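Long-range contacts in N-terminal acetyltransferase B complex subunit MDM20 (Candida albicans, PDB 5K04), which forms, with the subunit NAT3, the NatB complex that acetylates protein N termini, in which it is probably the non-catalytic partner: residues W254-K259 with D287-R292; I279-I284 with A313-Y318. One frame throughout, in Å; residues are numbered along the deposited sequence.

Interaction 1 (W254-K259 with D287-R292); sequences WILSGK and DILYSR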
# COMPACT_ATOMS: atom_id res chain seq x y z
N TRP A 254 20.98 -11.73 24.23
CA TRP A 254 22.25 -12.14 24.82
C TRP A 254 22.36 -11.73 26.28
O TRP A 254 22.88 -12.50 27.10
CB TRP A 254 23.42 -11.56 24.02
CG TRP A 254 24.77 -11.91 24.56
CD1 TRP A 254 25.44 -13.10 24.41
CD2 TRP A 254 25.63 -11.05 25.31
NE1 TRP A 254 26.66 -13.03 25.05
CE2 TRP A 254 26.80 -11.78 25.61
CE3 TRP A 254 25.52 -9.73 25.78
CZ2 TRP A 254 27.85 -11.24 26.33
CZ3 TRP A 254 26.56 -9.20 26.51
CH2 TRP A 254 27.71 -9.95 26.78
N ILE A 255 21.91 -10.52 26.64
CA ILE A 255 21.96 -10.11 28.04
C ILE A 255 20.85 -10.77 28.84
O ILE A 255 21.03 -11.10 30.02
CB ILE A 255 21.92 -8.58 28.20
CG1 ILE A 255 20.58 -8.00 27.70
CG2 ILE A 255 23.12 -7.91 27.53
CD1 ILE A 255 20.34 -6.56 28.08
N LEU A 256 19.69 -10.95 28.21
CA LEU A 256 18.61 -11.68 28.87
C LEU A 256 19.06 -13.08 29.26
O LEU A 256 19.07 -13.44 30.44
CB LEU A 256 17.39 -11.74 27.94
CG LEU A 256 16.24 -12.58 28.50
CD1 LEU A 256 15.79 -12.03 29.85
CD2 LEU A 256 15.08 -12.64 27.54
N SER A 257 19.48 -13.87 28.26
CA SER A 257 19.91 -15.23 28.54
C SER A 257 21.12 -15.24 29.47
O SER A 257 21.25 -16.14 30.31
CB SER A 257 20.20 -15.97 27.23
OG SER A 257 21.10 -15.24 26.40
N GLY A 258 22.01 -14.26 29.33
CA GLY A 258 23.15 -14.17 30.23
C GLY A 258 22.74 -14.08 31.69
O GLY A 258 23.27 -14.80 32.55
N LYS A 259 21.78 -13.20 32.00
CA LYS A 259 21.29 -13.12 33.37
C LYS A 259 20.60 -14.41 33.78
O LYS A 259 20.78 -14.89 34.90
CB LYS A 259 20.34 -11.93 33.51
CG LYS A 259 19.79 -11.76 34.93
CD LYS A 259 19.35 -10.34 35.18
CE LYS A 259 18.12 -10.32 36.07
NZ LYS A 259 18.31 -11.06 37.33
N ASP A 287 21.19 -2.00 32.39
CA ASP A 287 20.84 -1.41 33.68
C ASP A 287 19.42 -1.81 34.10
O ASP A 287 19.19 -2.21 35.24
CB ASP A 287 20.96 0.11 33.62
CG ASP A 287 22.39 0.57 33.46
OD1 ASP A 287 23.29 -0.30 33.51
OD2 ASP A 287 22.60 1.79 33.27
N ILE A 288 18.47 -1.69 33.18
CA ILE A 288 17.09 -2.07 33.46
C ILE A 288 17.02 -3.54 33.87
O ILE A 288 16.37 -3.91 34.85
CB ILE A 288 16.21 -1.78 32.24
CG1 ILE A 288 16.06 -0.27 32.05
CG2 ILE A 288 14.85 -2.46 32.34
CD1 ILE A 288 15.44 0.13 30.72
N LEU A 289 17.72 -4.40 33.12
CA LEU A 289 17.67 -5.84 33.34
C LEU A 289 18.21 -6.23 34.72
O LEU A 289 17.79 -7.25 35.28
CB LEU A 289 18.47 -6.55 32.25
CG LEU A 289 18.45 -8.08 32.25
CD1 LEU A 289 17.03 -8.56 32.07
CD2 LEU A 289 19.35 -8.61 31.14
N TYR A 290 19.13 -5.45 35.27
CA TYR A 290 19.73 -5.73 36.56
C TYR A 290 19.26 -4.76 37.63
O TYR A 290 19.93 -4.58 38.65
CB TYR A 290 21.26 -5.74 36.46
CG TYR A 290 21.82 -7.04 35.90
CD1 TYR A 290 21.80 -7.30 34.53
CD2 TYR A 290 22.35 -8.02 36.74
CE1 TYR A 290 22.29 -8.49 34.01
CE2 TYR A 290 22.85 -9.21 36.23
CZ TYR A 290 22.82 -9.45 34.86
OH TYR A 290 23.31 -10.63 34.35
N SER A 291 18.12 -4.11 37.39
CA SER A 291 17.48 -3.23 38.38
C SER A 291 18.45 -2.17 38.91
O SER A 291 18.48 -1.86 40.10
CB SER A 291 16.87 -4.05 39.51
OG SER A 291 15.95 -5.00 38.97
N ARG A 292 19.24 -1.59 38.00
CA ARG A 292 20.20 -0.54 38.30
C ARG A 292 19.71 0.81 37.76
O ARG A 292 18.69 0.90 37.06
CB ARG A 292 21.57 -0.88 37.69
CG ARG A 292 22.20 -2.14 38.22
CD ARG A 292 23.38 -2.53 37.33
NE ARG A 292 24.50 -1.60 37.41
CZ ARG A 292 25.61 -1.83 38.09
NH1 ARG A 292 25.76 -2.98 38.76
NH2 ARG A 292 26.59 -0.93 38.12
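I255 and L289 make the apolar part of this contact. L289 points from the last turn of its helix toward 254-259, its CA 7.4 Å from the CA of L256. Its CD2 methyl fits against I255, lying 3.7 Å from I255 CG1 and 3.2 Å from I255 O. That carbonyl is already engaged, since I255 O accepts the helical bond from K259 N. The other methyl, L289 CD1, reaches L256 CD1 more loosely at 4.3 Å.

The second kind of contact is aliphatic-aromatic. K259 runs past Y290 in the opposite sense; CG anti to the backbone N (chi1 -179°) and a nearly extended chi2 carry its CD over the ring centre. The CD-to-centroid distance is 3.6 Å and the line lies 13° off the ring normal, a CH-pi contact. NZ is farther from the ring and adds at most a weak cation-pi attraction. K259 CB also lies 3.3 Å from Y290 OH, whose hydrogen bond goes to K263 O.

A carbon-to-oxygen approach comes third: K259 CE, the methylene next to the ammonium, lies 3.2 Å from L289 O. This carbonyl belongs to a helix end closed by a Schellman motif, with S291, at positive phi, as C-prime and R292 N bonding to D287 O.

In the fold, the contact joins helix 248-260 to the C-terminal end of helix 277-289, consistent with the helical packing of the TPR clan. Helix 265-269 adds L268 against I255 and Y290, while W254 turns to helix 229-242, where it stacks on H233.

Interaction 2 (I279-I284 with A313-Y318); sequences ISLLKI and ADLSQY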
# COMPACT_ATOMS: atom_id res chain seq x y z
N ILE A 279 25.47 -0.92 21.28
CA ILE A 279 26.01 -1.24 22.60
C ILE A 279 25.73 -0.11 23.58
O ILE A 279 25.50 -0.35 24.77
CB ILE A 279 27.52 -1.54 22.49
CG1 ILE A 279 27.75 -2.87 21.78
CG2 ILE A 279 28.20 -1.52 23.87
CD1 ILE A 279 29.22 -3.15 21.54
N SER A 280 25.69 1.13 23.08
CA SER A 280 25.40 2.26 23.96
C SER A 280 23.97 2.19 24.46
O SER A 280 23.71 2.43 25.64
CB SER A 280 25.66 3.56 23.21
OG SER A 280 27.04 3.70 22.96
N LEU A 281 23.03 1.83 23.58
CA LEU A 281 21.65 1.62 24.01
C LEU A 281 21.53 0.38 24.87
O LEU A 281 20.74 0.34 25.81
CB LEU A 281 20.72 1.52 22.79
CG LEU A 281 20.46 2.81 22.03
CD1 LEU A 281 19.56 2.57 20.83
CD2 LEU A 281 19.85 3.87 22.93
N LEU A 282 22.32 -0.66 24.55
CA LEU A 282 22.22 -1.91 25.30
C LEU A 282 22.57 -1.69 26.76
O LEU A 282 21.98 -2.32 27.64
CB LEU A 282 23.14 -2.96 24.69
CG LEU A 282 22.97 -4.36 25.26
CD1 LEU A 282 21.61 -4.91 24.86
CD2 LEU A 282 24.10 -5.27 24.79
N LYS A 283 23.54 -0.80 27.03
CA LYS A 283 23.94 -0.51 28.41
C LYS A 283 22.78 0.03 29.22
O LYS A 283 22.66 -0.27 30.42
CB LYS A 283 25.10 0.48 28.40
CG LYS A 283 26.43 -0.16 28.06
CD LYS A 283 27.58 0.81 28.15
CE LYS A 283 28.92 0.13 27.87
NZ LYS A 283 29.38 -0.81 28.95
N ILE A 284 21.88 0.78 28.58
CA ILE A 284 20.62 1.17 29.20
C ILE A 284 19.76 -0.06 29.45
O ILE A 284 19.20 -0.24 30.54
CB ILE A 284 19.88 2.19 28.33
CG1 ILE A 284 20.82 3.33 27.92
CG2 ILE A 284 18.68 2.73 29.10
CD1 ILE A 284 20.19 4.34 26.99
N ALA A 313 14.72 9.70 19.30
CA ALA A 313 13.88 8.52 19.12
C ALA A 313 14.45 7.32 19.87
O ALA A 313 13.70 6.49 20.39
CB ALA A 313 13.71 8.21 17.63
N ASP A 314 15.77 7.24 19.96
CA ASP A 314 16.40 6.15 20.69
C ASP A 314 16.17 6.27 22.21
O ASP A 314 15.89 5.27 22.88
CB ASP A 314 17.90 6.13 20.36
CG ASP A 314 18.19 5.69 18.90
OD1 ASP A 314 17.25 5.31 18.16
OD2 ASP A 314 19.38 5.73 18.50
N LEU A 315 16.27 7.48 22.77
CA LEU A 315 16.17 7.62 24.22
C LEU A 315 14.74 7.75 24.73
O LEU A 315 14.40 7.20 25.79
CB LEU A 315 16.98 8.84 24.69
CG LEU A 315 18.49 8.62 24.64
CD1 LEU A 315 19.22 9.88 25.08
CD2 LEU A 315 18.92 7.41 25.49
N SER A 316 13.88 8.45 23.99
CA SER A 316 12.53 8.74 24.45
C SER A 316 11.70 7.48 24.64
O SER A 316 10.62 7.55 25.25
CB SER A 316 11.83 9.68 23.46
OG SER A 316 11.76 9.09 22.17
N GLN A 317 12.16 6.33 24.13
CA GLN A 317 11.47 5.08 24.39
C GLN A 317 11.69 4.57 25.81
O GLN A 317 10.96 3.69 26.26
CB GLN A 317 11.92 4.03 23.39
CG GLN A 317 13.28 3.44 23.68
CD GLN A 317 13.71 2.46 22.62
OE1 GLN A 317 13.59 1.24 22.79
NE2 GLN A 317 14.20 2.99 21.50
N TYR A 318 12.69 5.10 26.51
CA TYR A 318 12.92 4.79 27.91
C TYR A 318 12.29 5.87 28.78
O TYR A 318 11.84 6.91 28.30
CB TYR A 318 14.42 4.66 28.21
CG TYR A 318 15.14 3.67 27.32
CD1 TYR A 318 14.91 2.30 27.45
CD2 TYR A 318 16.04 4.09 26.36
CE1 TYR A 318 15.56 1.39 26.65
CE2 TYR A 318 16.69 3.18 25.54
CZ TYR A 318 16.45 1.83 25.70
OH TYR A 318 17.08 0.91 24.90
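I284 and Y318 meet through a torsion that splits the isoleucine branches: chi1 of -49° sets CG2 anti to the backbone N and CG1 anti to the carbonyl carbon, and an extended chi2 (177°) carries CD1 outward. CG2 consequently sits over one face of the Y318 ring, 3.9 Å from its centroid and only 3° off the normal, which is CH-pi geometry. CD1 touches both the ring's CE2 corner and L315, meeting L315 CD2 at 3.6 Å; the isoleucine and leucine side chains cross at about a right angle. On the opposite face of the same ring lies Q317 CG, 3.8 Å above the plane, so the tyrosine is sandwiched between aliphatic carbons.

L281 adds its two methyls: CD2 lies at the ring edge, 4.2 Å from Y318 CE2, and 3.9 Å from D314 CB, while CD1 rests against the D314 carboxylate carbon, CG, at 3.9 Å. The backbones stay apart, with L281 CA and D314 CA 7.7 Å from each other. L315 to Y318 form a type I beta turn, and Y318, its last residue, points toward 279-284.

The polar ends find partners nearby: Y318 OH bonds to E285, and D314 OD2 takes a salt bridge from R277 and a hydrogen bond with Y301. Within the turn, Q317 NE2 hydrogen-bonds to T49 of the NAT3 chain, and Y84 of NAT3 packs on D314, whose side chain is about 12 Å from the bound coenzyme A. Chemically, then, dispersion and CH-pi contact join the two segments, while a buried carboxylate, probably ionised beside R277, is balanced at the margin of a surface that meets NAT3.

Both interactions use helix 277-289 and lie about 14 Å apart between centres, interaction 2 on 279-284 and interaction 1 at the helix's C-terminal end. Their segments alternate along the chain, and the shared helix packs against 248-260 in one contact and against 311-315 and its following turn in the other. They also touch directly: I255 CD1 is 3.8 Å from L282 CD1, and I288 CD1 is 4.0 Å from Y318 CD1. Interaction 2 is buried and borders NAT3. Interaction 1 is partly buried, and no other protein chain touches its segments. Each places an aliphatic carbon over a tyrosine face, an exposed lysine's in interaction 1 and a buried isoleucine's in interaction 2.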